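PDB 3DOR: protein CT_858 from Chlamydia trachomatis, which is a secreted chlamydial protease, probably a serine-type endopeptidase, that forms a dimer in its mature form. Local coordinates for residues Ile103-Ser108 against Lys183-Pro188; Val283-Gly286 against Ser290-Val293; Glu386-Asn391 against Arg395-Asp400. All coordinates share one frame; numbering follows the deposited sequence.

Contact 1: Ile103-Ser108 against Lys183-Pro188; sequences IMTFSS and KWRYVP. With SO4 (sulfate ion), chain L.
Arg185 turns the edge of its guanidinium group to Thr105. Thr105 OG1 lies in the plane of that group, 3.9 Å from Arg185 NH1, too far for a direct bond. The Thr105 side chain meets the arginine at a slant. OG1 sits opposite the backbone N of Thr105 (chi1 179°), which places it on the side of the arginine. The arginine chain is bent at chi2 and chi3 as it leaves the strand.

A water also lies in the guanidinium plane. It accepts a hydrogen bond from Arg185 NH2 at 2.6 Å and donates one to Met104 O at 2.7 Å. This water is the polar bridge between the two segments, since NH2 and Met104 O are themselves 4.2 Å apart. Both segments belong to the PDZ domain. The loop after strand 98-103 here faces strand 177-187, and the two come together at the protein surface. Strand 83-92 lies between these strands in the sheet. It pairs with both, and Pro87 touches the Arg185 side chain.

A sulfate, probably from the crystallisation liquor, lies at the NH1 end of the group. Arg185 NH1 gives its O3 a weak hydrogen bond of 2.6 Å, bent to 117° at the hydrogen. Phe106 meets the ion with its ring edge, and Phe106 CE2 is 3.0 Å from sulfate O1 in the ring plane. The positive charge of Arg185 would favour the anion at this site.

Contact 2: Val283-Gly286 against Ser290-Val293; sequences VTDG and SHKV
Val283 and His291 face each other as a hydrogen-bonded pair of an antiparallel beta hairpin. Two backbone bonds join them. Val283 N gives its hydrogen to His291 O at 2.7 Å. His291 N returns a bond to Val283 O, also 2.7 Å. Val283 O further receives a CA-H...O contact from Ser290 CA at 3.4 Å. Thr284 and Ser290 form the next, non-hydrogen-bonded pair, with their side chains on the other face of the sheet.

The apolar contact is between two valines. Val283 CG2 meets Val293 CG2 at 3.7 Å, methyl against methyl, on the face that also carries His291. In both residues CG2 lies beside the backbone N, opposite the carbonyl carbon. Helix 549-564 covers this face, with Lys556 and Cys560 on Val283 and Ile563 on His291.

The polar contact runs through a water. The water donates to Asp285 OD1 at 2.9 Å and is bonded to His291 NE2 at 2.7 Å. The other ring nitrogen, ND1, is bonded to Glu332, and Asp285 OD2 takes the backbone N-H groups of Asp287 and Lys289 in the turn.

Both nitrogens of the buried imidazole thus have partners, ND1 in Glu332 and NE2 in the water. This holds the ring in place and links it, through the water, to the turn carboxylate of Asp285.

Contact 3: Glu386-Asn391 against Arg395-Asp400; sequences ENVDTN and RLALGD
The guanidinium of Arg395 lies with one face toward the backbone carbonyl of Asn391, and Asn391 O is over that face, 3.9 Å from Arg395 NE. Arg395 NH2 reaches farther along the same residue and lies 3.5 Å from Asn391 CB. This is packing of the flat group against backbone and CB, with no side-chain hydrogen bond between the two residues. The arginine starts with CG beside its own backbone N (chi1 -82°), and the chain then bends at chi3 (-106°). That bend folds the guanidinium back over the preceding turn. The Asn391 amide group turns elsewhere: its OD1 accepts a hydrogen bond from the backbone N of Leu409.

Asn391 O also takes the main-chain bond of the turn. Arg395 N donates to it at 2.9 Å, with an angle of 167° at the hydrogen. This is a regular i+4 to i bond in the first turn of helix 391-398. Thr390 is the N-cap residue, and its OG1 accepts from Glu393 N. Asp389 N is bonded to the Glu393 carboxylate, so the loop and the first turn are joined in both directions. At the far end Gly399 N bonds to Arg395 O at 2.7 Å, and Gly399 leaves helical geometry with positive phi.

The loop before the helix makes one apolar contact across to it. Val388 points toward the helix, and its CG2 meets Ala397 CB at 4.1 Å. Val388 is buried, and Leu409 and Ala412 of helix 409-428 also pack against it. Ala397 in turn touches Leu384 and Leu385, at the end of helix 372-384 and just after it.

How the contacts relate
From the N terminus, contact 1 comes first. It closes the longest loop, with 74 residues between its segments, and joins a surface loop of the PDZ domain to strand 177-187. Contact 2 follows and closes the short hairpin connection, residues 285-289, between strands 278-284 and 290-297 of the mixed sheet. Contact 3 is last. It spans three helical residues and ties the loop after helix 372-384 to helix 391-398, within the S41 peptidase range. The three run in series, so none nests in or crosses another. They do not touch: contacts 1 and 3 have centres about 55 Å apart, on opposite sides of the chain's centre.

Contact 1: Ile103-Ser108 against Lys183-Pro188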
loop_
_atom_site.group_PDB
_atom_site.type_symbol
_atom_site.label_atom_id
_atom_site.label_comp_id
_atom_site.label_asym_id
_atom_site.label_seq_id
_atom_site.Cartn_x
_atom_site.Cartn_y
_atom_site.Cartn_z
ATOM N N ILE B 103 -8.055 -8.781 -35.893
ATOM C CA ILE B 103 -8.053 -7.433 -36.448
ATOM C C ILE B 103 -9.083 -6.645 -35.643
ATOM O O ILE B 103 -10.247 -7.041 -35.565
ATOM C CB ILE B 103 -8.485 -7.444 -37.932
ATOM C CG1 ILE B 103 -7.645 -8.453 -38.724
ATOM C CG2 ILE B 103 -8.350 -6.049 -38.520
ATOM C CD1 ILE B 103 -6.156 -8.210 -38.663
ATOM N N MET B 104 -8.666 -5.535 -35.040
ATOM C CA MET B 104 -9.589 -4.747 -34.228
ATOM C C MET B 104 -9.837 -3.324 -34.724
ATOM O O MET B 104 -9.848 -2.381 -33.936
ATOM C CB MET B 104 -9.101 -4.695 -32.776
ATOM C CG MET B 104 -8.932 -6.060 -32.107
ATOM S SD MET B 104 -7.427 -6.933 -32.605
ATOM C CE MET B 104 -6.257 -6.274 -31.442
ATOM N N THR B 105 -10.043 -3.171 -36.025
ATOM C CA THR B 105 -10.307 -1.861 -36.605
ATOM C C THR B 105 -11.243 -2.027 -37.799
ATOM O O THR B 105 -11.529 -3.152 -38.203
ATOM C CB THR B 105 -9.003 -1.171 -37.052
ATOM O OG1 THR B 105 -9.315 0.099 -37.631
ATOM C CG2 THR B 105 -8.264 -2.024 -38.058
ATOM N N PHE B 106 -11.720 -0.915 -38.358
ATOM C CA PHE B 106 -12.634 -0.958 -39.499
ATOM C C PHE B 106 -12.073 -1.769 -40.660
ATOM O O PHE B 106 -10.862 -1.945 -40.792
ATOM C CB PHE B 106 -12.966 0.461 -39.975
ATOM C CG PHE B 106 -11.777 1.217 -40.494
ATOM C CD1 PHE B 106 -11.381 1.105 -41.826
ATOM C CD2 PHE B 106 -11.027 2.015 -39.639
ATOM C CE1 PHE B 106 -10.248 1.783 -42.295
ATOM C CE2 PHE B 106 -9.898 2.694 -40.095
ATOM C CZ PHE B 106 -9.505 2.579 -41.423
ATOM N N SER B 107 -12.978 -2.244 -41.504
ATOM C CA SER B 107 -12.650 -3.064 -42.664
ATOM C C SER B 107 -11.438 -2.634 -43.471
ATOM O O SER B 107 -11.562 -1.809 -44.374
ATOM C CB SER B 107 -13.857 -3.125 -43.597
ATOM O OG SER B 107 -14.258 -1.826 -44.005
ATOM N N SER B 108 -10.274 -3.206 -43.172
ATOM C CA SER B 108 -9.079 -2.856 -43.920
ATOM C C SER B 108 -8.426 -4.065 -44.600
ATOM O O SER B 108 -8.907 -5.194 -44.484
ATOM C CB SER B 108 -8.075 -2.139 -43.019
ATOM O OG SER B 108 -7.582 -0.976 -43.670
ATOM N N LYS B 183 -0.917 3.396 -39.438
ATOM C CA LYS B 183 -0.516 4.489 -38.559
ATOM C C LYS B 183 -0.672 4.171 -37.073
ATOM O O LYS B 183 -1.753 3.792 -36.618
ATOM C CB LYS B 183 -1.314 5.757 -38.868
ATOM C CG LYS B 183 -0.898 6.926 -37.996
ATOM C CD LYS B 183 -1.772 8.152 -38.196
ATOM C CE LYS B 183 -1.215 9.333 -37.400
ATOM N NZ LYS B 183 -2.120 10.517 -37.412
ATOM N N TRP B 184 0.411 4.335 -36.319
ATOM C CA TRP B 184 0.371 4.092 -34.885
ATOM C C TRP B 184 -0.684 4.961 -34.218
ATOM O O TRP B 184 -0.862 6.135 -34.567
ATOM C CB TRP B 184 1.710 4.427 -34.220
ATOM C CG TRP B 184 2.806 3.426 -34.398
ATOM C CD1 TRP B 184 3.879 3.529 -35.230
ATOM C CD2 TRP B 184 2.957 2.182 -33.700
ATOM N NE1 TRP B 184 4.690 2.431 -35.093
ATOM C CE2 TRP B 184 4.148 1.587 -34.159
ATOM C CE3 TRP B 184 2.201 1.517 -32.723
ATOM C CZ2 TRP B 184 4.607 0.354 -33.684
ATOM C CZ3 TRP B 184 2.655 0.293 -32.245
ATOM C CH2 TRP B 184 3.849 -0.276 -32.727
ATOM N N ARG B 185 -1.386 4.378 -33.257
ATOM C CA ARG B 185 -2.371 5.114 -32.485
ATOM C C ARG B 185 -1.487 5.653 -31.361
ATOM O O ARG B 185 -1.066 4.902 -30.480
ATOM C CB ARG B 185 -3.439 4.166 -31.946
ATOM C CG ARG B 185 -4.825 4.462 -32.487
ATOM C CD ARG B 185 -5.355 3.391 -33.427
ATOM N NE ARG B 185 -6.507 2.726 -32.830
ATOM C CZ ARG B 185 -7.355 1.938 -33.485
ATOM N NH1 ARG B 185 -7.195 1.707 -34.778
ATOM N NH2 ARG B 185 -8.361 1.367 -32.837
ATOM N N TYR B 186 -1.202 6.951 -31.409
ATOM C CA TYR B 186 -0.305 7.592 -30.456
ATOM C C TYR B 186 -0.935 8.488 -29.395
ATOM O O TYR B 186 -1.868 9.246 -29.657
ATOM C CB TYR B 186 0.739 8.393 -31.246
ATOM C CG TYR B 186 1.828 9.054 -30.426
ATOM C CD1 TYR B 186 2.844 8.303 -29.848
ATOM C CD2 TYR B 186 1.852 10.438 -30.252
ATOM C CE1 TYR B 186 3.865 8.910 -29.116
ATOM C CE2 TYR B 186 2.866 11.059 -29.522
ATOM C CZ TYR B 186 3.871 10.290 -28.956
ATOM O OH TYR B 186 4.881 10.895 -28.231
ATOM N N VAL B 187 -0.407 8.380 -28.184
ATOM C CA VAL B 187 -0.848 9.190 -27.059
ATOM C C VAL B 187 0.410 9.919 -26.595
ATOM O O VAL B 187 1.377 9.287 -26.164
ATOM C CB VAL B 187 -1.408 8.315 -25.902
ATOM C CG1 VAL B 187 -1.637 9.164 -24.662
ATOM C CG2 VAL B 187 -2.724 7.666 -26.325
ATOM N N PRO B 188 0.432 11.260 -26.714
ATOM C CA PRO B 188 1.611 12.029 -26.292
ATOM C C PRO B 188 1.807 12.005 -24.779
ATOM O O PRO B 188 0.886 11.681 -24.028
ATOM C CB PRO B 188 1.320 13.431 -26.824
ATOM C CG PRO B 188 -0.173 13.510 -26.765
ATOM C CD PRO B 188 -0.610 12.145 -27.265
HETATM S S SO4 L . -6.794 4.190 -37.826
HETATM O O1 SO4 L . -7.370 4.065 -39.232
HETATM O O2 SO4 L . -7.639 5.164 -37.037
HETATM O O3 SO4 L . -6.805 2.857 -37.104
HETATM O O4 SO4 L . -5.355 4.657 -37.983
HETATM O O HOH W 1 -10.505 0.238 -33.876
#

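Contact 2: Val283-Gly286 against Ser290-Val293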
loop_
_atom_site.group_PDB
_atom_site.type_symbol
_atom_site.label_atom_id
_atom_site.label_comp_id
_atom_site.label_asym_id
_atom_site.label_seq_id
_atom_site.Cartn_x
_atom_site.Cartn_y
_atom_site.Cartn_z
ATOM N N VAL B 283 -17.107 -36.407 -26.625
ATOM C CA VAL B 283 -15.870 -36.653 -27.357
ATOM C C VAL B 283 -15.909 -38.100 -27.853
ATOM O O VAL B 283 -16.203 -39.015 -27.083
ATOM C CB VAL B 283 -14.646 -36.454 -26.440
ATOM C CG1 VAL B 283 -13.375 -36.873 -27.160
ATOM C CG2 VAL B 283 -14.552 -34.993 -26.019
ATOM N N THR B 284 -15.625 -38.315 -29.134
ATOM C CA THR B 284 -15.669 -39.669 -29.675
ATOM C C THR B 284 -14.287 -40.172 -30.078
ATOM O O THR B 284 -13.484 -39.422 -30.621
ATOM C CB THR B 284 -16.600 -39.740 -30.890
ATOM O OG1 THR B 284 -16.010 -39.035 -31.986
ATOM C CG2 THR B 284 -17.934 -39.093 -30.570
ATOM N N ASP B 285 -14.012 -41.445 -29.806
ATOM C CA ASP B 285 -12.720 -42.024 -30.144
ATOM C C ASP B 285 -12.675 -42.524 -31.586
ATOM O O ASP B 285 -13.619 -42.314 -32.348
ATOM C CB ASP B 285 -12.366 -43.151 -29.164
ATOM C CG ASP B 285 -13.246 -44.377 -29.316
ATOM O OD1 ASP B 285 -13.193 -45.237 -28.413
ATOM O OD2 ASP B 285 -13.971 -44.503 -30.324
ATOM N N GLY B 286 -11.573 -43.179 -31.952
ATOM C CA GLY B 286 -11.403 -43.679 -33.311
ATOM C C GLY B 286 -12.371 -44.778 -33.719
ATOM O O GLY B 286 -12.529 -45.075 -34.904
ATOM N N SER B 290 -18.536 -42.745 -27.957
ATOM C CA SER B 290 -18.627 -41.408 -27.360
ATOM C C SER B 290 -18.523 -41.370 -25.848
ATOM O O SER B 290 -19.034 -42.246 -25.156
ATOM C CB SER B 290 -19.922 -40.709 -27.776
ATOM O OG SER B 290 -19.937 -40.497 -29.177
ATOM N N HIS B 291 -17.875 -40.318 -25.357
ATOM C CA HIS B 291 -17.651 -40.088 -23.939
ATOM C C HIS B 291 -18.069 -38.664 -23.592
ATOM O O HIS B 291 -17.890 -37.754 -24.397
ATOM C CB HIS B 291 -16.163 -40.224 -23.616
ATOM C CG HIS B 291 -15.598 -41.582 -23.884
ATOM N ND1 HIS B 291 -15.850 -42.666 -23.071
ATOM C CD2 HIS B 291 -14.781 -42.028 -24.868
ATOM C CE1 HIS B 291 -15.208 -43.724 -23.543
ATOM N NE2 HIS B 291 -14.554 -43.363 -24.631
ATOM N N LYS B 292 -18.619 -38.464 -22.399
ATOM C CA LYS B 292 -19.003 -37.121 -21.984
ATOM C C LYS B 292 -17.780 -36.519 -21.309
ATOM O O LYS B 292 -17.197 -37.115 -20.410
ATOM C CB LYS B 292 -20.189 -37.159 -21.015
ATOM C CG LYS B 292 -21.421 -37.841 -21.597
ATOM C CD LYS B 292 -22.710 -37.317 -20.980
ATOM C CE LYS B 292 -22.795 -37.608 -19.506
ATOM N NZ LYS B 292 -24.016 -37.009 -18.888
ATOM N N VAL B 293 -17.375 -35.344 -21.762
ATOM C CA VAL B 293 -16.195 -34.712 -21.196
ATOM C C VAL B 293 -16.429 -33.264 -20.806
ATOM O O VAL B 293 -17.044 -32.499 -21.542
ATOM C CB VAL B 293 -15.011 -34.784 -22.197
ATOM C CG1 VAL B 293 -13.784 -34.074 -21.624
ATOM C CG2 VAL B 293 -14.688 -36.254 -22.508
HETATM O O HOH W 2 -12.331 -44.343 -25.826
#

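Contact 3: Glu386-Asn391 against Arg395-Asp400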
loop_
_atom_site.group_PDB
_atom_site.type_symbol
_atom_site.label_atom_id
_atom_site.label_comp_id
_atom_site.label_asym_id
_atom_site.label_seq_id
_atom_site.Cartn_x
_atom_site.Cartn_y
_atom_site.Cartn_z
ATOM N N GLU B 386 -1.973 -18.655 18.725
ATOM C CA GLU B 386 -1.456 -19.090 20.010
ATOM C C GLU B 386 -2.332 -20.127 20.719
ATOM O O GLU B 386 -1.850 -21.201 21.086
ATOM C CB GLU B 386 -1.265 -17.875 20.914
ATOM C CG GLU B 386 -0.385 -18.130 22.121
ATOM C CD GLU B 386 -0.181 -16.883 22.954
ATOM O OE1 GLU B 386 0.226 -15.847 22.379
ATOM O OE2 GLU B 386 -0.425 -16.938 24.181
ATOM N N ASN B 387 -3.616 -19.822 20.892
ATOM C CA ASN B 387 -4.506 -20.742 21.595
ATOM C C ASN B 387 -5.521 -21.509 20.754
ATOM O O ASN B 387 -6.645 -21.762 21.201
ATOM C CB ASN B 387 -5.237 -19.991 22.708
ATOM C CG ASN B 387 -4.286 -19.433 23.746
ATOM O OD1 ASN B 387 -4.274 -18.233 24.005
ATOM N ND2 ASN B 387 -3.477 -20.305 24.344
ATOM N N VAL B 388 -5.126 -21.889 19.544
ATOM C CA VAL B 388 -6.007 -22.644 18.668
ATOM C C VAL B 388 -5.626 -24.113 18.769
ATOM O O VAL B 388 -4.516 -24.494 18.396
ATOM C CB VAL B 388 -5.879 -22.169 17.203
ATOM C CG1 VAL B 388 -6.626 -23.110 16.272
ATOM C CG2 VAL B 388 -6.437 -20.770 17.074
ATOM N N ASP B 389 -6.543 -24.928 19.286
ATOM C CA ASP B 389 -6.305 -26.365 19.442
ATOM C C ASP B 389 -7.397 -27.195 18.773
ATOM O O ASP B 389 -7.335 -28.423 18.794
ATOM C CB ASP B 389 -6.263 -26.773 20.925
ATOM C CG ASP B 389 -5.690 -25.699 21.820
ATOM O OD1 ASP B 389 -4.585 -25.198 21.523
ATOM O OD2 ASP B 389 -6.348 -25.365 22.833
ATOM N N THR B 390 -8.397 -26.536 18.197
ATOM C CA THR B 390 -9.497 -27.255 17.553
ATOM C C THR B 390 -9.901 -26.643 16.213
ATOM O O THR B 390 -9.497 -25.522 15.873
ATOM C CB THR B 390 -10.747 -27.260 18.443
ATOM O OG1 THR B 390 -11.315 -25.945 18.464
ATOM C CG2 THR B 390 -10.390 -27.659 19.875
ATOM N N ASN B 391 -10.716 -27.383 15.462
ATOM C CA ASN B 391 -11.191 -26.907 14.177
ATOM C C ASN B 391 -12.019 -25.638 14.329
ATOM O O ASN B 391 -11.792 -24.660 13.618
ATOM C CB ASN B 391 -12.032 -27.976 13.472
ATOM C CG ASN B 391 -11.209 -29.164 13.022
ATOM O OD1 ASN B 391 -10.086 -29.009 12.538
ATOM N ND2 ASN B 391 -11.770 -30.361 13.163
ATOM N N ARG B 395 -11.338 -21.977 12.598
ATOM C CA ARG B 395 -12.288 -21.228 11.785
ATOM C C ARG B 395 -12.575 -19.854 12.366
ATOM O O ARG B 395 -12.789 -18.892 11.625
ATOM C CB ARG B 395 -13.589 -22.012 11.624
ATOM C CG ARG B 395 -13.538 -23.067 10.533
ATOM C CD ARG B 395 -14.834 -23.851 10.485
ATOM N NE ARG B 395 -14.662 -25.184 11.046
ATOM C CZ ARG B 395 -15.454 -25.720 11.964
ATOM N NH1 ARG B 395 -16.489 -25.034 12.432
ATOM N NH2 ARG B 395 -15.208 -26.943 12.413
ATOM N N LEU B 396 -12.577 -19.751 13.690
ATOM C CA LEU B 396 -12.825 -18.460 14.328
ATOM C C LEU B 396 -11.657 -17.499 14.100
ATOM O O LEU B 396 -11.850 -16.314 13.813
ATOM C CB LEU B 396 -13.054 -18.640 15.833
ATOM C CG LEU B 396 -13.159 -17.341 16.642
ATOM C CD1 LEU B 396 -14.189 -16.412 16.004
ATOM C CD2 LEU B 396 -13.544 -17.657 18.082
ATOM N N ALA B 397 -10.441 -18.012 14.221
ATOM C CA ALA B 397 -9.258 -17.185 14.042
ATOM C C ALA B 397 -8.939 -16.830 12.585
ATOM O O ALA B 397 -8.506 -15.714 12.284
ATOM C CB ALA B 397 -8.052 -17.882 14.677
ATOM N N LEU B 398 -9.176 -17.775 11.683
ATOM C CA LEU B 398 -8.846 -17.588 10.276
ATOM C C LEU B 398 -10.011 -17.391 9.317
ATOM O O LEU B 398 -9.829 -16.873 8.215
ATOM C CB LEU B 398 -8.012 -18.785 9.818
ATOM C CG LEU B 398 -6.717 -18.962 10.602
ATOM C CD1 LEU B 398 -6.128 -20.350 10.381
ATOM C CD2 LEU B 398 -5.746 -17.878 10.176
ATOM N N GLY B 399 -11.206 -17.794 9.741
ATOM C CA GLY B 399 -12.376 -17.692 8.885
ATOM C C GLY B 399 -12.670 -19.108 8.423
ATOM O O GLY B 399 -11.820 -19.987 8.587
ATOM N N ASP B 400 -13.850 -19.351 7.859
ATOM C CA ASP B 400 -14.191 -20.695 7.406
ATOM C C ASP B 400 -13.292 -21.155 6.263
ATOM O O ASP B 400 -13.097 -22.351 6.065
ATOM C CB ASP B 400 -15.662 -20.775 6.980
ATOM C CG ASP B 400 -16.628 -20.632 8.162
ATOM O OD1 ASP B 400 -16.235 -20.936 9.310
ATOM O OD2 ASP B 400 -17.792 -20.234 7.932
#